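Local coordinates for protein neisseria adhesin A (Neisseria meningitidis, PDB 4CJD) that probably adheres to human epithelial cells and induces bacterial uptake, as a trimeric autotransporter adhesin and vaccine antigen of the bacterial surface, at residues A[23-31]-A[59-67]. Residues are numbered along the deposited sequence; the frame is centred on the assembly and turned at random.
Sequences NTQDINGFK and FGGLGLKEV
The F30 ring leans on the backbone of G61, CE1 lying 3.7 Å from G61 CA in an oblique approach, while the F30 side chain also packs on A49 and D57. The other flat group, the N28 amide, takes K65 NZ in its own plane: OD1 receives the ammonium on a lone pair at 2.7 Å, and ND2 turns back to T24 O in a weak bond. K65 reaches the amide extended beyond CG, running alongside N28; on the way its CE presses on I27 CG2 at 3.4 Å, closer than usual for two carbons. A chi1 of -71° sets this CG2 anti to the backbone N of I27, facing K65, while CG1 lies 4.2 Å from L64 CD1. The first-turn N-H groups of helix 64-113 take up carbonyls at the end of helix 9-28: L64 N bonds to D26 O (2.9 Å), and K65 N to I27 O (3.1 Å) almost straight, at 175°. Water 1 links I27 O with L62 O and E66 N. G29, just past helix 9-28, and G63, the N-cap residue of helix 64-113, come within 3.6 Å between CA atoms, an approach their lack of side chains permits. F30 N bonds to G61 O in the type I' turn 59-62, and water 2 joins F30 O to G60 O. Within the head, the chain thus leaves helix 9-28 for strands 35-40 and 43-48 and helix 51-56, returning at the coiled coil 64-113. Between subunits, K65 NZ pairs with D26 of the third subunit and D26 with K65 of the second, both salt bridges, so the junction is probably tied to trimer assembly.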
loop_
_atom_site.group_PDB
_atom_site.type_symbol
_atom_site.label_atom_id
_atom_site.label_comp_id
_atom_site.label_asym_id
_atom_site.label_seq_id
_atom_site.Cartn_x
_atom_site.Cartn_y
_atom_site.Cartn_z
ATOM N N ASN A 23 -17.733 5.336 33.420
ATOM C CA ASN A 23 -17.814 5.668 32.002
ATOM C C ASN A 23 -16.887 6.801 31.640
ATOM O O ASN A 23 -16.255 6.806 30.566
ATOM C CB ASN A 23 -19.254 6.032 31.628
ATOM C CG ASN A 23 -20.174 4.819 31.654
ATOM O OD1 ASN A 23 -19.706 3.707 31.695
ATOM N ND2 ASN A 23 -21.467 5.043 31.656
ATOM N N THR A 24 -16.795 7.789 32.524
ATOM C CA THR A 24 -15.871 8.911 32.283
ATOM C C THR A 24 -14.412 8.419 32.219
ATOM O O THR A 24 -13.650 8.820 31.321
ATOM C CB THR A 24 -16.087 9.999 33.383
ATOM O OG1 THR A 24 -17.456 10.401 33.328
ATOM C CG2 THR A 24 -15.158 11.222 33.199
ATOM N N GLN A 25 -14.020 7.482 33.104
ATOM C CA GLN A 25 -12.689 6.873 32.959
ATOM C C GLN A 25 -12.537 6.054 31.676
ATOM O O GLN A 25 -11.474 6.097 31.032
ATOM C CB GLN A 25 -12.353 5.976 34.169
ATOM C CG GLN A 25 -12.123 6.742 35.449
ATOM C CD GLN A 25 -11.563 5.875 36.560
ATOM O OE1 GLN A 25 -12.043 4.768 36.811
ATOM N NE2 GLN A 25 -10.552 6.382 37.240
ATOM N N ASP A 26 -13.579 5.299 31.294
ATOM C CA ASP A 26 -13.547 4.613 30.005
ATOM C C ASP A 26 -13.293 5.569 28.850
ATOM O O ASP A 26 -12.526 5.278 27.906
ATOM C CB ASP A 26 -14.860 3.859 29.725
ATOM C CG ASP A 26 -14.922 2.543 30.435
ATOM O OD1 ASP A 26 -13.913 2.144 31.049
ATOM O OD2 ASP A 26 -15.969 1.914 30.377
ATOM N N ILE A 27 -13.936 6.717 28.906
ATOM C CA ILE A 27 -13.808 7.668 27.792
ATOM C C ILE A 27 -12.495 8.446 27.801
ATOM O O ILE A 27 -11.857 8.678 26.745
ATOM C CB ILE A 27 -15.013 8.648 27.794
ATOM C CG1 ILE A 27 -16.289 7.899 27.363
ATOM C CG2 ILE A 27 -14.794 9.891 26.839
ATOM C CD1 ILE A 27 -17.586 8.678 27.752
ATOM N N ASN A 28 -12.073 8.840 28.986
ATOM C CA ASN A 28 -10.932 9.766 29.110
ATOM C C ASN A 28 -9.671 9.107 29.592
ATOM O O ASN A 28 -8.598 9.702 29.529
ATOM C CB ASN A 28 -11.270 10.922 30.055
ATOM C CG ASN A 28 -12.411 11.771 29.521
ATOM O OD1 ASN A 28 -12.276 12.389 28.496
ATOM N ND2 ASN A 28 -13.549 11.735 30.179
ATOM N N GLY A 29 -9.762 7.875 30.078
ATOM C CA GLY A 29 -8.507 7.207 30.440
ATOM C C GLY A 29 -8.260 7.238 31.937
ATOM O O GLY A 29 -8.910 8.010 32.661
ATOM N N PHE A 30 -7.363 6.388 32.438
ATOM C CA PHE A 30 -6.921 6.564 33.817
ATOM C C PHE A 30 -5.485 6.097 33.936
ATOM O O PHE A 30 -4.907 5.476 33.004
ATOM C CB PHE A 30 -7.827 5.810 34.817
ATOM C CG PHE A 30 -7.747 4.300 34.673
ATOM C CD1 PHE A 30 -8.453 3.652 33.651
ATOM C CD2 PHE A 30 -6.955 3.538 35.536
ATOM C CE1 PHE A 30 -8.387 2.262 33.493
ATOM C CE2 PHE A 30 -6.869 2.127 35.394
ATOM C CZ PHE A 30 -7.607 1.486 34.381
ATOM N N LYS A 31 -4.878 6.420 35.063
ATOM C CA LYS A 31 -3.467 6.100 35.251
ATOM C C LYS A 31 -3.237 5.638 36.657
ATOM O O LYS A 31 -4.130 5.760 37.524
ATOM C CB LYS A 31 -2.615 7.319 34.961
ATOM C CG LYS A 31 -2.793 8.437 35.983
ATOM C CD LYS A 31 -2.028 9.686 35.480
ATOM C CE LYS A 31 -2.007 10.798 36.472
ATOM N NZ LYS A 31 -3.361 11.289 36.794
ATOM N N PHE A 59 -7.667 -1.193 26.933
ATOM C CA PHE A 59 -6.729 -0.334 26.240
ATOM C C PHE A 59 -5.719 0.282 27.169
ATOM O O PHE A 59 -5.216 1.402 26.913
ATOM C CB PHE A 59 -7.486 0.768 25.434
ATOM C CG PHE A 59 -8.433 0.170 24.401
ATOM C CD1 PHE A 59 -7.948 -0.272 23.180
ATOM C CD2 PHE A 59 -9.741 -0.050 24.698
ATOM C CE1 PHE A 59 -8.799 -0.870 22.232
ATOM C CE2 PHE A 59 -10.624 -0.635 23.746
ATOM C CZ PHE A 59 -10.103 -1.062 22.504
ATOM N N GLY A 60 -5.356 -0.468 28.200
ATOM C CA GLY A 60 -4.246 -0.050 29.044
ATOM C C GLY A 60 -4.530 1.317 29.662
ATOM O O GLY A 60 -3.624 2.068 29.923
ATOM N N GLY A 61 -5.805 1.646 29.882
ATOM C CA GLY A 61 -6.145 2.895 30.555
ATOM C C GLY A 61 -6.028 4.144 29.689
ATOM O O GLY A 61 -6.147 5.270 30.165
ATOM N N LEU A 62 -5.790 3.967 28.397
ATOM C CA LEU A 62 -5.659 5.129 27.525
ATOM C C LEU A 62 -6.952 5.922 27.412
ATOM O O LEU A 62 -6.931 7.147 27.214
ATOM C CB LEU A 62 -5.220 4.690 26.124
ATOM C CG LEU A 62 -3.770 4.297 25.858
ATOM C CD1 LEU A 62 -3.645 3.799 24.403
ATOM C CD2 LEU A 62 -2.818 5.451 26.150
ATOM N N GLY A 63 -8.078 5.202 27.448
ATOM C CA GLY A 63 -9.381 5.799 27.198
ATOM C C GLY A 63 -9.730 5.855 25.738
ATOM O O GLY A 63 -8.847 5.846 24.869
ATOM N N LEU A 64 -11.028 5.852 25.439
ATOM C CA LEU A 64 -11.480 5.829 24.049
ATOM C C LEU A 64 -10.975 7.032 23.221
ATOM O O LEU A 64 -10.556 6.883 22.056
ATOM C CB LEU A 64 -13.018 5.773 24.020
ATOM C CG LEU A 64 -13.661 4.596 24.796
ATOM C CD1 LEU A 64 -15.161 4.724 24.797
ATOM C CD2 LEU A 64 -13.257 3.238 24.258
ATOM N N LYS A 65 -10.991 8.221 23.809
ATOM C CA LYS A 65 -10.554 9.421 23.045
ATOM C C LYS A 65 -9.098 9.300 22.592
ATOM O O LYS A 65 -8.769 9.556 21.437
ATOM C CB LYS A 65 -10.728 10.721 23.879
ATOM C CG LYS A 65 -12.233 11.076 24.221
ATOM C CD LYS A 65 -12.317 12.513 24.977
ATOM C CE LYS A 65 -13.654 12.869 25.703
ATOM N NZ LYS A 65 -13.691 13.947 26.883
ATOM N N GLU A 66 -8.223 8.890 23.507
ATOM C CA GLU A 66 -6.840 8.779 23.145
ATOM C C GLU A 66 -6.590 7.678 22.121
ATOM O O GLU A 66 -5.723 7.824 21.249
ATOM C CB GLU A 66 -5.971 8.535 24.399
ATOM C CG GLU A 66 -4.484 8.395 24.047
ATOM C CD GLU A 66 -3.929 9.633 23.361
ATOM O OE1 GLU A 66 -4.515 10.715 23.529
ATOM O OE2 GLU A 66 -2.938 9.521 22.615
ATOM N N VAL A 67 -7.285 6.540 22.231
ATOM C CA VAL A 67 -7.065 5.498 21.213
ATOM C C VAL A 67 -7.537 6.043 19.849
ATOM O O VAL A 67 -6.873 5.862 18.789
ATOM C CB VAL A 67 -7.823 4.157 21.561
ATOM C CG1 VAL A 67 -7.642 3.106 20.427
ATOM C CG2 VAL A 67 -7.282 3.569 22.904
HETATM O O HOH W 1 -8.765 8.974 26.266
HETATM O O HOH W 2 -2.880 4.648 31.670
#